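Local coordinates for protein glutathione S-transferase delta (Bombyx mori, PDB 3VK9) that probably transfers glutathione to electrophilic compounds, as a homodimeric delta-class glutathione S-transferase, at residues A[43-48]-A[54-59]; A[166-169]-A[174-177]. All coordinates share one frame; numbering follows the deposited sequence.

Interaction 1: A[43-48]-A[54-59]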
loop_
_atom_site.group_PDB
_atom_site.type_symbol
_atom_site.label_atom_id
_atom_site.label_comp_id
_atom_site.label_asym_id
_atom_site.label_seq_id
_atom_site.Cartn_x
_atom_site.Cartn_y
_atom_site.Cartn_z
ATOM N N PRO A 43 -9.964 21.664 -12.365
ATOM C CA PRO A 43 -8.836 21.359 -13.262
ATOM C C PRO A 43 -7.465 21.700 -12.669
ATOM O O PRO A 43 -6.534 20.917 -12.792
ATOM C CB PRO A 43 -9.127 22.224 -14.509
ATOM C CG PRO A 43 -10.622 22.428 -14.471
ATOM C CD PRO A 43 -10.951 22.558 -12.999
ATOM N N GLU A 44 -7.337 22.853 -12.028
ATOM C CA GLU A 44 -6.057 23.236 -11.444
ATOM C C GLU A 44 -5.528 22.205 -10.443
ATOM O O GLU A 44 -4.322 21.937 -10.404
ATOM C CB GLU A 44 -6.136 24.628 -10.819
ATOM C CG GLU A 44 -5.971 25.737 -11.862
ATOM C CD GLU A 44 -4.528 25.870 -12.347
ATOM O OE1 GLU A 44 -4.303 25.906 -13.579
ATOM O OE2 GLU A 44 -3.619 25.945 -11.485
ATOM N N TYR A 45 -6.421 21.609 -9.653
ATOM C CA TYR A 45 -5.991 20.560 -8.739
ATOM C C TYR A 45 -5.750 19.223 -9.443
ATOM O O TYR A 45 -4.789 18.505 -9.124
ATOM C CB TYR A 45 -6.970 20.370 -7.580
ATOM C CG TYR A 45 -6.342 19.606 -6.435
ATOM C CD1 TYR A 45 -5.685 20.279 -5.396
ATOM C CD2 TYR A 45 -6.390 18.212 -6.393
ATOM C CE1 TYR A 45 -5.091 19.575 -4.343
ATOM C CE2 TYR A 45 -5.811 17.498 -5.339
ATOM C CZ TYR A 45 -5.172 18.184 -4.313
ATOM O OH TYR A 45 -4.597 17.469 -3.263
ATOM N N LEU A 46 -6.615 18.888 -10.395
ATOM C CA LEU A 46 -6.426 17.660 -11.170
ATOM C C LEU A 46 -5.086 17.669 -11.887
ATOM O O LEU A 46 -4.437 16.628 -11.986
ATOM C CB LEU A 46 -7.557 17.440 -12.173
ATOM C CG LEU A 46 -8.910 17.280 -11.491
ATOM C CD1 LEU A 46 -10.058 17.339 -12.504
ATOM C CD2 LEU A 46 -8.952 16.004 -10.653
ATOM N N LYS A 47 -4.688 18.840 -12.391
ATOM C CA LYS A 47 -3.359 19.011 -12.972
ATOM C C LYS A 47 -2.269 18.465 -12.043
ATOM O O LYS A 47 -1.359 17.766 -12.483
ATOM C CB LYS A 47 -3.078 20.490 -13.264
ATOM C CG LYS A 47 -1.689 20.732 -13.855
ATOM C CD LYS A 47 -1.525 22.167 -14.294
ATOM C CE LYS A 47 -0.137 22.392 -14.896
ATOM N NZ LYS A 47 0.958 22.232 -13.885
ATOM N N LEU A 48 -2.372 18.794 -10.757
ATOM C CA LEU A 48 -1.384 18.378 -9.774
ATOM C C LEU A 48 -1.592 16.915 -9.386
ATOM O O LEU A 48 -0.640 16.158 -9.204
ATOM C CB LEU A 48 -1.471 19.284 -8.534
ATOM C CG LEU A 48 -1.204 20.774 -8.804
ATOM C CD1 LEU A 48 -1.269 21.585 -7.508
ATOM C CD2 LEU A 48 0.137 20.944 -9.493
ATOM N N VAL A 54 -6.013 14.057 -1.082
ATOM C CA VAL A 54 -4.971 14.663 -0.258
ATOM C C VAL A 54 -4.339 13.556 0.558
ATOM O O VAL A 54 -4.988 12.550 0.835
ATOM C CB VAL A 54 -5.521 15.747 0.667
ATOM C CG1 VAL A 54 -5.949 16.985 -0.155
ATOM C CG2 VAL A 54 -6.676 15.214 1.468
ATOM N N PRO A 55 -3.063 13.729 0.939
ATOM C CA PRO A 55 -2.268 14.924 0.646
ATOM C C PRO A 55 -1.679 14.893 -0.756
ATOM O O PRO A 55 -1.559 13.820 -1.353
ATOM C CB PRO A 55 -1.126 14.811 1.653
ATOM C CG PRO A 55 -0.893 13.332 1.746
ATOM C CD PRO A 55 -2.282 12.725 1.687
ATOM N N THR A 56 -1.288 16.053 -1.273
ATOM C CA THR A 56 -0.459 16.080 -2.470
ATOM C C THR A 56 0.774 16.939 -2.188
ATOM O O THR A 56 0.665 18.126 -1.848
ATOM C CB THR A 56 -1.219 16.632 -3.713
ATOM O OG1 THR A 56 -2.453 15.922 -3.888
ATOM C CG2 THR A 56 -0.380 16.504 -4.974
ATOM N N LEU A 57 1.940 16.323 -2.327
ATOM C CA LEU A 57 3.218 16.985 -2.116
ATOM C C LEU A 57 3.697 17.513 -3.479
ATOM O O LEU A 57 3.728 16.760 -4.443
ATOM C CB LEU A 57 4.203 15.945 -1.566
ATOM C CG LEU A 57 5.608 16.330 -1.065
ATOM C CD1 LEU A 57 6.615 16.516 -2.182
ATOM C CD2 LEU A 57 5.537 17.538 -0.158
ATOM N N VAL A 58 4.039 18.795 -3.576
ATOM C CA VAL A 58 4.545 19.327 -4.848
ATOM C C VAL A 58 5.925 19.930 -4.664
ATOM O O VAL A 58 6.103 20.938 -3.969
ATOM C CB VAL A 58 3.602 20.363 -5.486
ATOM C CG1 VAL A 58 4.162 20.839 -6.828
ATOM C CG2 VAL A 58 2.223 19.760 -5.669
ATOM N N ASP A 59 6.903 19.295 -5.303
ATOM C CA ASP A 59 8.300 19.631 -5.108
ATOM C C ASP A 59 8.891 19.967 -6.477
ATOM O O ASP A 59 9.435 19.102 -7.159
ATOM C CB ASP A 59 9.023 18.451 -4.458
ATOM C CG ASP A 59 10.451 18.773 -4.087
ATOM O OD1 ASP A 59 10.887 19.898 -4.374
ATOM O OD2 ASP A 59 11.146 17.901 -3.521
#
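The one flat group reaching across, the Tyr45 ring, is approached obliquely at its phenol end by Thr56 OG1 and Val54 CG1. Thr56 OG1 donates a hydrogen bond to Tyr45 OH, 2.7 Å away. With CG anti to the backbone N (chi1 -163°), Tyr45 extends the phenol from helix 43-48 to the strand, a residue long enough to set its hydroxyl beside Thr56. The same OH also bonds Thr53 O, and Thr56 OG1 bonds Asn49 ND2, tying the two hydroxyls into a buried polar chain. Val54 crosses the phenol at about a right angle, its CG1 3.4 Å from Tyr45 OH.

This is the thioredoxin-like N-terminal domain of the transferase: strand 56-59 is antiparallel to strand 4-7 of the mixed sheet, and the peptide joining Val54 to Pro55 is cis, as is characteristic of this fold just before this strand. The helix axis lies 10.6 Å from the strand axis at 75°, with side chains such as Tyr45 and Leu48 between them.

Farther along, branched apolar groups meet between helix and strand: Leu48 CD1 packs on Val58 CG2 at 4.3 Å, and both side chains also touch Tyr6 of strand 4-7. Leu48 O, 4.3 Å from Thr56 CG2, is hydrogen-bonded by Ser63 OG.

Interaction 2: A[166-169]-A[174-177]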
loop_
_atom_site.group_PDB
_atom_site.type_symbol
_atom_site.label_atom_id
_atom_site.label_comp_id
_atom_site.label_asym_id
_atom_site.label_seq_id
_atom_site.Cartn_x
_atom_site.Cartn_y
_atom_site.Cartn_z
ATOM N N SER A 166 -5.211 6.210 15.418
ATOM C CA SER A 166 -5.873 7.294 16.147
ATOM C C SER A 166 -7.262 7.629 15.569
ATOM O O SER A 166 -8.209 7.881 16.318
ATOM C CB SER A 166 -4.969 8.542 16.249
ATOM O OG SER A 166 -4.759 9.177 14.988
ATOM N N SER A 167 -7.395 7.611 14.243
ATOM C CA SER A 167 -8.692 7.880 13.623
ATOM C C SER A 167 -9.817 6.979 14.169
ATOM O O SER A 167 -10.988 7.347 14.112
ATOM C CB SER A 167 -8.613 7.744 12.101
ATOM O OG SER A 167 -7.494 8.432 11.596
ATOM N N LEU A 168 -9.459 5.807 14.699
ATOM C CA LEU A 168 -10.451 4.878 15.251
ATOM C C LEU A 168 -11.169 5.444 16.479
ATOM O O LEU A 168 -12.224 4.949 16.863
ATOM C CB LEU A 168 -9.793 3.541 15.637
ATOM C CG LEU A 168 -9.674 2.437 14.585
ATOM C CD1 LEU A 168 -8.951 2.960 13.358
ATOM C CD2 LEU A 168 -8.943 1.219 15.159
ATOM N N GLU A 169 -10.584 6.461 17.107
ATOM C CA GLU A 169 -11.219 7.095 18.261
ATOM C C GLU A 169 -12.524 7.796 17.872
ATOM O O GLU A 169 -13.332 8.135 18.722
ATOM C CB GLU A 169 -10.269 8.095 18.937
ATOM C CG GLU A 169 -9.011 7.486 19.548
ATOM C CD GLU A 169 -8.204 8.520 20.327
ATOM O OE1 GLU A 169 -8.616 9.694 20.337
ATOM O OE2 GLU A 169 -7.171 8.176 20.929
ATOM N N ASP A 174 -12.767 -0.182 19.994
ATOM C CA ASP A 174 -11.958 0.007 21.187
ATOM C C ASP A 174 -10.594 -0.636 20.951
ATOM O O ASP A 174 -10.411 -1.810 21.250
ATOM C CB ASP A 174 -12.648 -0.656 22.390
ATOM C CG ASP A 174 -11.881 -0.465 23.682
ATOM O OD1 ASP A 174 -11.016 0.432 23.725
ATOM O OD2 ASP A 174 -12.144 -1.203 24.658
ATOM N N PHE A 175 -9.645 0.115 20.400
ATOM C CA PHE A 175 -8.341 -0.468 20.059
ATOM C C PHE A 175 -7.423 -0.576 21.266
ATOM O O PHE A 175 -6.465 -1.346 21.266
ATOM C CB PHE A 175 -7.638 0.296 18.929
ATOM C CG PHE A 175 -7.408 1.760 19.223
ATOM C CD1 PHE A 175 -8.358 2.708 18.878
ATOM C CD2 PHE A 175 -6.240 2.182 19.830
ATOM C CE1 PHE A 175 -8.143 4.065 19.149
ATOM C CE2 PHE A 175 -6.016 3.527 20.109
ATOM C CZ PHE A 175 -6.964 4.475 19.757
ATOM N N LYS A 176 -7.701 0.217 22.289
ATOM C CA LYS A 176 -6.889 0.160 23.496
ATOM C C LYS A 176 -7.060 -1.146 24.273
ATOM O O LYS A 176 -6.280 -1.424 25.199
ATOM C CB LYS A 176 -7.169 1.366 24.388
ATOM C CG LYS A 176 -6.538 2.649 23.859
ATOM C CD LYS A 176 -6.809 3.821 24.798
ATOM C CE LYS A 176 -6.169 5.115 24.298
ATOM N NZ LYS A 176 -6.356 6.229 25.287
ATOM N N LYS A 177 -8.069 -1.946 23.913
ATOM C CA LYS A 177 -8.243 -3.250 24.575
ATOM C C LYS A 177 -7.110 -4.201 24.199
ATOM O O LYS A 177 -6.904 -5.231 24.843
ATOM C CB LYS A 177 -9.609 -3.885 24.273
ATOM C CG LYS A 177 -9.818 -4.331 22.833
ATOM C CD LYS A 177 -11.161 -5.048 22.682
ATOM C CE LYS A 177 -11.523 -5.294 21.225
ATOM N NZ LYS A 177 -12.680 -6.229 21.112
HETATM O O HOH W 1 -6.414 8.275 23.661
#
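Phe175 runs the CD1-CE1-CZ side of its ring past Leu168 CB and Glu169 CG. Its CD1 lies 3.6 Å from Leu168 CB, an oblique approach, while Leu168 CD2 reaches the same Phe175 CD1 at 4.0 Å. Glu169 CG comes in at the ring's edge, in its plane, 3.6 Å from Phe175 CE1. The glutamate chain is extended beyond CG, and its carboxylate ends nearly coplanar with the ring, the planes 9° apart. Phe175 CG sits in the crowded position between the backbone N and the carbonyl carbon (chi1 58°), which turns the ring back toward the end of the preceding helix.

The contact belongs to the all-helical C-terminal domain: the chain leaves helix 156-167 through a short 3-10 segment, and the loop that leads on to helix 179-191 folds back over it. A large apolar ring suits this buried place, since it also meets Leu136 of helix 126-142 and stacks edge-to-face with Tyr185. An alanine here would take the ring away, and is likely to leave a gap between Leu168, Leu136 and Tyr185 and the stem of Glu169 freer to turn.

Glutamate combines an apolar stem for the ring with a charged end for polar partners. Its OE1 forms a salt bridge with Lys207 and its OE2 a hydrogen bond with Tyr185 OH, which together limit how the carboxylate can turn. A water also donates to Glu169 OE2 at 2.8 Å and accepts from Lys176 NZ at 2.6 Å, bridging opposite charges whose own atoms, Glu169 OE2 and Lys176 NZ, stand 4.8 Å apart.

Interactions 1 and 2 lie on opposite sides of the chain's centre, their centres 31 Å apart and their nearest atoms about 12 Å apart, so neither touches the other. They follow in series along the chain, one in the thioredoxin-like domain and one in the helical domain. In glutathione transferases the residue preceding the cis-proline commonly binds glutathione through its backbone; interaction 1, which includes Val54, therefore probably borders that site. Separately, a glycerol, probably from the crystallisation liquor, lies about 4 Å from the Tyr45 side chain. Interaction 2 is packing between a helix end and the following loop, but Arg15 of helix 12-24 bonds Ser167 in the same 166-169 segment, across the domain boundary.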